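Local coordinates for protein exoenzyme S (Pseudomonas aeruginosa, PDB 6GN8) that is a secreted toxin that probably ADP-ribosylates host proteins through the domain in this chain, while the whole protein probably also acts as a GTPase activator, at residues C[124-138]-C[169-183]. The protein carries 2 engineered substitutions. Numbering follows the deposited sequence.
Engineered in segment 169-183: A170 (natural residue Glu), A172 (natural residue Glu).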
loop_
_atom_site.group_PDB
_atom_site.type_symbol
_atom_site.label_atom_id
_atom_site.label_comp_id
_atom_site.label_asym_id
_atom_site.label_seq_id
_atom_site.Cartn_x
_atom_site.Cartn_y
_atom_site.Cartn_z
ATOM N N GLY C 124 13.963 -11.353 -5.366
ATOM C CA GLY C 124 13.838 -10.074 -4.664
ATOM C C GLY C 124 15.141 -9.491 -4.117
ATOM O O GLY C 124 15.172 -8.353 -3.632
ATOM N N LYS C 125 16.224 -10.276 -4.162
ATOM C CA LYS C 125 17.536 -9.868 -3.707
ATOM C C LYS C 125 18.408 -9.476 -4.910
ATOM O O LYS C 125 18.070 -9.796 -6.070
ATOM C CB LYS C 125 18.185 -10.988 -2.881
ATOM C CG LYS C 125 17.447 -11.331 -1.579
ATOM C CD LYS C 125 17.297 -10.192 -0.571
ATOM C CE LYS C 125 17.337 -10.664 0.867
ATOM N NZ LYS C 125 16.107 -11.398 1.267
ATOM N N VAL C 126 19.519 -8.768 -4.638
ATOM C CA VAL C 126 20.385 -8.320 -5.702
ATOM C C VAL C 126 21.736 -9.063 -5.654
ATOM O O VAL C 126 22.187 -9.515 -4.592
ATOM C CB VAL C 126 20.544 -6.769 -5.815
ATOM C CG1 VAL C 126 19.466 -6.014 -5.057
ATOM C CG2 VAL C 126 21.939 -6.275 -5.462
ATOM N N GLY C 127 22.291 -9.239 -6.854
ATOM C CA GLY C 127 23.585 -9.847 -7.138
ATOM C C GLY C 127 24.144 -9.296 -8.440
ATOM O O GLY C 127 23.513 -8.437 -9.057
ATOM N N HIS C 128 25.317 -9.774 -8.880
ATOM C CA HIS C 128 25.916 -9.281 -10.127
ATOM C C HIS C 128 26.843 -10.297 -10.791
ATOM O O HIS C 128 27.391 -11.184 -10.133
ATOM C CB HIS C 128 26.688 -7.964 -9.892
ATOM C CG HIS C 128 27.909 -8.089 -9.030
ATOM N ND1 HIS C 128 27.988 -7.456 -7.802
ATOM C CD2 HIS C 128 29.079 -8.736 -9.264
ATOM C CE1 HIS C 128 29.185 -7.758 -7.321
ATOM N NE2 HIS C 128 29.871 -8.540 -8.161
ATOM N N ASP C 129 27.060 -10.117 -12.094
ATOM C CA ASP C 129 27.998 -10.930 -12.860
ATOM C C ASP C 129 29.383 -10.241 -12.811
ATOM O O ASP C 129 29.459 -9.021 -12.937
ATOM C CB ASP C 129 27.485 -11.112 -14.311
ATOM C CG ASP C 129 28.169 -12.213 -15.090
ATOM O OD1 ASP C 129 29.417 -12.281 -15.055
ATOM O OD2 ASP C 129 27.457 -13.004 -15.746
ATOM N N ASP C 130 30.473 -11.005 -12.617
ATOM C CA ASP C 130 31.808 -10.395 -12.581
ATOM C C ASP C 130 32.251 -9.960 -13.979
ATOM O O ASP C 130 33.032 -9.008 -14.113
ATOM C CB ASP C 130 32.842 -11.328 -11.944
ATOM C CG ASP C 130 32.813 -11.362 -10.427
ATOM O OD1 ASP C 130 32.055 -10.553 -9.818
ATOM O OD2 ASP C 130 33.555 -12.180 -9.843
ATOM N N GLY C 131 31.745 -10.649 -15.000
ATOM C CA GLY C 131 32.004 -10.292 -16.386
ATOM C C GLY C 131 31.019 -9.247 -16.865
ATOM O O GLY C 131 30.092 -8.880 -16.138
ATOM N N TYR C 132 31.206 -8.750 -18.091
ATOM C CA TYR C 132 30.241 -7.829 -18.706
ATOM C C TYR C 132 28.988 -8.644 -19.053
ATOM O O TYR C 132 29.093 -9.863 -19.258
ATOM C CB TYR C 132 30.845 -7.150 -19.947
ATOM C CG TYR C 132 31.922 -6.153 -19.591
ATOM C CD1 TYR C 132 33.253 -6.549 -19.464
ATOM C CD2 TYR C 132 31.616 -4.811 -19.379
ATOM C CE1 TYR C 132 34.240 -5.645 -19.069
ATOM C CE2 TYR C 132 32.599 -3.896 -18.996
ATOM C CZ TYR C 132 33.910 -4.318 -18.860
ATOM O OH TYR C 132 34.881 -3.418 -18.527
ATOM N N LEU C 133 27.809 -8.000 -19.056
ATOM C CA LEU C 133 26.539 -8.673 -19.342
ATOM C C LEU C 133 25.969 -8.260 -20.718
ATOM O O LEU C 133 25.384 -7.177 -20.898
ATOM C CB LEU C 133 25.507 -8.412 -18.234
ATOM C CG LEU C 133 24.328 -9.391 -18.176
ATOM C CD1 LEU C 133 24.717 -10.668 -17.446
ATOM C CD2 LEU C 133 23.139 -8.775 -17.483
ATOM N N SER C 134 26.151 -9.154 -21.678
ATOM C CA SER C 134 25.647 -9.021 -23.033
ATOM C C SER C 134 24.185 -9.465 -23.059
ATOM O O SER C 134 23.804 -10.541 -22.563
ATOM C CB SER C 134 26.491 -9.848 -24.006
ATOM O OG SER C 134 27.880 -9.573 -23.846
ATOM N N THR C 135 23.360 -8.595 -23.585
ATOM C CA THR C 135 21.948 -8.867 -23.770
ATOM C C THR C 135 21.664 -8.461 -25.215
ATOM O O THR C 135 22.501 -7.803 -25.848
ATOM C CB THR C 135 21.085 -8.161 -22.707
ATOM O OG1 THR C 135 21.104 -6.770 -22.940
ATOM C CG2 THR C 135 21.515 -8.442 -21.268
ATOM N N SER C 136 20.524 -8.886 -25.748
ATOM C CA SER C 136 20.149 -8.605 -27.118
ATOM C C SER C 136 18.720 -8.025 -27.152
ATOM O O SER C 136 17.884 -8.451 -26.361
ATOM C CB SER C 136 20.260 -9.898 -27.930
ATOM O OG SER C 136 19.300 -10.034 -28.972
ATOM N N LEU C 137 18.448 -7.089 -28.082
ATOM C CA LEU C 137 17.112 -6.495 -28.326
ATOM C C LEU C 137 16.255 -7.445 -29.145
ATOM O O LEU C 137 15.044 -7.292 -29.195
ATOM C CB LEU C 137 17.204 -5.151 -29.070
ATOM C CG LEU C 137 17.361 -3.882 -28.257
ATOM C CD1 LEU C 137 17.712 -2.736 -29.147
ATOM C CD2 LEU C 137 16.089 -3.540 -27.478
ATOM N N ASN C 138 16.903 -8.408 -29.801
ATOM C CA ASN C 138 16.307 -9.442 -30.643
ATOM C C ASN C 138 15.870 -10.655 -29.759
ATOM O O ASN C 138 16.762 -11.322 -29.232
ATOM C CB ASN C 138 17.359 -9.845 -31.694
ATOM C CG ASN C 138 16.855 -10.591 -32.881
ATOM O OD1 ASN C 138 15.932 -11.410 -32.796
ATOM N ND2 ASN C 138 17.476 -10.337 -34.024
ATOM N N ASN C 169 22.462 -10.028 -36.477
ATOM C CA ASN C 169 21.633 -8.857 -36.178
ATOM C C ASN C 169 21.092 -8.961 -34.726
ATOM O O ASN C 169 19.899 -8.752 -34.468
ATOM C CB ASN C 169 20.523 -8.693 -37.225
ATOM C CG ASN C 169 19.682 -7.449 -37.076
ATOM O OD1 ASN C 169 20.182 -6.321 -36.892
ATOM N ND2 ASN C 169 18.376 -7.645 -37.157
ATOM N N ALA C 170 21.991 -9.279 -33.776
ATOM C CA ALA C 170 21.607 -9.466 -32.369
ATOM C C ALA C 170 21.228 -8.157 -31.668
ATOM O O ALA C 170 20.580 -8.204 -30.629
ATOM C CB ALA C 170 22.738 -10.149 -31.612
ATOM N N LYS C 171 21.610 -6.996 -32.222
ATOM C CA LYS C 171 21.322 -5.662 -31.671
ATOM C C LYS C 171 21.610 -5.689 -30.155
ATOM O O LYS C 171 20.700 -5.617 -29.320
ATOM C CB LYS C 171 19.872 -5.218 -32.000
ATOM C CG LYS C 171 19.514 -5.198 -33.504
ATOM C CD LYS C 171 18.007 -4.937 -33.742
ATOM C CE LYS C 171 17.115 -6.093 -33.318
ATOM N NZ LYS C 171 15.679 -5.834 -33.579
ATOM N N ALA C 172 22.891 -5.888 -29.818
ATOM C CA ALA C 172 23.309 -6.075 -28.430
ATOM C C ALA C 172 23.304 -4.808 -27.602
ATOM O O ALA C 172 23.683 -3.722 -28.051
ATOM C CB ALA C 172 24.691 -6.711 -28.375
ATOM N N ILE C 173 22.874 -4.977 -26.374
ATOM C CA ILE C 173 22.928 -3.947 -25.357
ATOM C C ILE C 173 23.766 -4.546 -24.239
ATOM O O ILE C 173 23.436 -5.616 -23.724
ATOM C CB ILE C 173 21.559 -3.380 -24.918
ATOM C CG1 ILE C 173 20.955 -2.562 -26.093
ATOM C CG2 ILE C 173 21.725 -2.494 -23.652
ATOM C CD1 ILE C 173 19.593 -1.944 -25.892
ATOM N N LEU C 174 24.932 -3.928 -23.986
ATOM C CA LEU C 174 25.869 -4.389 -22.968
ATOM C C LEU C 174 25.714 -3.648 -21.649
ATOM O O LEU C 174 25.654 -2.421 -21.624
ATOM C CB LEU C 174 27.326 -4.258 -23.445
ATOM C CG LEU C 174 27.662 -4.727 -24.849
ATOM C CD1 LEU C 174 29.126 -4.494 -25.137
ATOM C CD2 LEU C 174 27.266 -6.203 -25.088
ATOM N N TYR C 175 25.682 -4.403 -20.551
ATOM C CA TYR C 175 25.678 -3.853 -19.184
ATOM C C TYR C 175 27.089 -4.043 -18.635
ATOM O O TYR C 175 27.766 -5.017 -18.991
ATOM C CB TYR C 175 24.587 -4.488 -18.283
ATOM C CG TYR C 175 23.210 -3.969 -18.644
ATOM C CD1 TYR C 175 22.722 -2.789 -18.088
ATOM C CD2 TYR C 175 22.429 -4.616 -19.605
ATOM C CE1 TYR C 175 21.484 -2.266 -18.470
ATOM C CE2 TYR C 175 21.184 -4.110 -19.980
ATOM C CZ TYR C 175 20.720 -2.932 -19.413
ATOM O OH TYR C 175 19.540 -2.378 -19.816
ATOM N N ASN C 176 27.539 -3.074 -17.829
ATOM C CA ASN C 176 28.861 -2.983 -17.217
ATOM C C ASN C 176 29.200 -4.216 -16.364
ATOM O O ASN C 176 28.303 -4.859 -15.821
ATOM C CB ASN C 176 28.911 -1.711 -16.344
ATOM C CG ASN C 176 30.252 -1.032 -16.237
ATOM O OD1 ASN C 176 30.342 0.095 -15.777
ATOM N ND2 ASN C 176 31.311 -1.665 -16.671
ATOM N N LYS C 177 30.490 -4.551 -16.247
ATOM C CA LYS C 177 30.875 -5.689 -15.418
ATOM C C LYS C 177 30.528 -5.335 -13.959
ATOM O O LYS C 177 30.635 -4.168 -13.588
ATOM C CB LYS C 177 32.364 -6.056 -15.614
ATOM C CG LYS C 177 33.340 -5.002 -15.163
ATOM C CD LYS C 177 34.767 -5.514 -15.136
ATOM C CE LYS C 177 35.738 -4.485 -14.575
ATOM N NZ LYS C 177 35.969 -3.342 -15.507
ATOM N N GLU C 178 30.036 -6.310 -13.175
ATOM C CA GLU C 178 29.639 -6.143 -11.762
ATOM C C GLU C 178 28.388 -5.239 -11.596
ATOM O O GLU C 178 28.199 -4.629 -10.534
ATOM C CB GLU C 178 30.811 -5.637 -10.890
ATOM C CG GLU C 178 31.946 -6.647 -10.773
ATOM C CD GLU C 178 33.159 -6.172 -10.000
ATOM O OE1 GLU C 178 34.273 -6.228 -10.567
ATOM O OE2 GLU C 178 33.002 -5.743 -8.834
ATOM N N THR C 179 27.518 -5.184 -12.622
ATOM C CA THR C 179 26.279 -4.414 -12.542
ATOM C C THR C 179 25.295 -5.207 -11.708
ATOM O O THR C 179 24.914 -6.331 -12.063
ATOM C CB THR C 179 25.703 -4.038 -13.920
ATOM O OG1 THR C 179 26.606 -3.136 -14.549
ATOM C CG2 THR C 179 24.312 -3.367 -13.817
ATOM N N ASP C 180 24.919 -4.606 -10.581
ATOM C CA ASP C 180 23.976 -5.133 -9.623
ATOM C C ASP C 180 22.605 -5.204 -10.263
ATOM O O ASP C 180 22.061 -4.207 -10.755
ATOM C CB ASP C 180 23.960 -4.262 -8.344
ATOM C CG ASP C 180 25.074 -4.511 -7.345
ATOM O OD1 ASP C 180 25.587 -5.651 -7.294
ATOM O OD2 ASP C 180 25.402 -3.578 -6.583
ATOM N N MET C 181 22.080 -6.415 -10.278
ATOM C CA MET C 181 20.770 -6.779 -10.802
ATOM C C MET C 181 19.905 -7.441 -9.700
ATOM O O MET C 181 20.400 -8.287 -8.935
ATOM C CB MET C 181 20.922 -7.745 -11.986
ATOM C CG MET C 181 21.639 -7.149 -13.192
ATOM S SD MET C 181 20.537 -6.116 -14.177
ATOM C CE MET C 181 21.544 -5.905 -15.629
ATOM N N ARG C 182 18.639 -7.026 -9.612
ATOM C CA ARG C 182 17.627 -7.620 -8.755
ATOM C C ARG C 182 16.891 -8.694 -9.510
ATOM O O ARG C 182 16.431 -8.468 -10.640
ATOM C CB ARG C 182 16.622 -6.585 -8.271
ATOM C CG ARG C 182 15.763 -7.111 -7.103
ATOM C CD ARG C 182 14.870 -6.033 -6.520
ATOM N NE ARG C 182 15.616 -4.811 -6.211
ATOM C CZ ARG C 182 16.235 -4.569 -5.060
ATOM N NH1 ARG C 182 16.901 -3.435 -4.884
ATOM N NH2 ARG C 182 16.207 -5.468 -4.079
ATOM N N VAL C 183 16.772 -9.872 -8.886
ATOM C CA VAL C 183 16.025 -10.966 -9.468
ATOM C C VAL C 183 14.538 -10.713 -9.151
ATOM O O VAL C 183 14.126 -10.916 -8.025
ATOM C CB VAL C 183 16.522 -12.338 -8.955
ATOM C CG1 VAL C 183 15.681 -13.483 -9.549
ATOM C CG2 VAL C 183 17.993 -12.525 -9.284
HETATM O O HOH W 1 32.532 -8.575 -7.408
HETATM O O HOH W 2 25.618 -8.338 -13.682
HETATM O O HOH W 3 35.082 -8.138 -12.489
#
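In the ADP-ribosyltransferase fold L133 pairs with Y175 in the three-stranded sheet (strands 133-136 and 172-175) and G127 with M181 in the five-stranded one (126-128 and 180-183), both antiparallel hydrogen-bonded pairs. In the first sheet I173 O also serves the T135 side chain: OG1, held between the backbone N and the carbonyl carbon (chi1 70°), donates over 2.7 Å from the opposite face of the carbonyl plane to T135 N. S134-T135-S136 is the STS motif of arginine-specific ADP-ribosyltransferases, and the engineered A170 and A172 stand where their Glu-x-Glu motif has its glutamates. N138 ND2 makes a hydrogen bond of 2.9 Å to N169 O.

Where the two segments pass from one sheet to the other, the type II turn N176-T179 packs on residues 128-132. K177 CB sits over the centre of the Y132 ring, a CH-pi contact 3.8 Å from the centroid; D89 binds both K177 NZ and Y132 OH. E178 CB covers one face of the H128 imidazole.

Apolar contact joins the sheets at L133, Y175 and M181. L133 CD2 meets M181 CE tip to tip at 3.8 Å, and M181 CE also lies over one face of the Y175 ring, offset toward the rim.

On the face of V126, H128, D180 and R182 the contacts are mainly polar. R182 NH2 donates to G124 O in the guanidinium plane, while V126 CG1 covers one guanidinium face. H128 ND1 donates in its ring plane to the syn side of D180 OD1, 3.0 Å away, and a water 2.8 Å from H128 NE2 donates to D130 OD1.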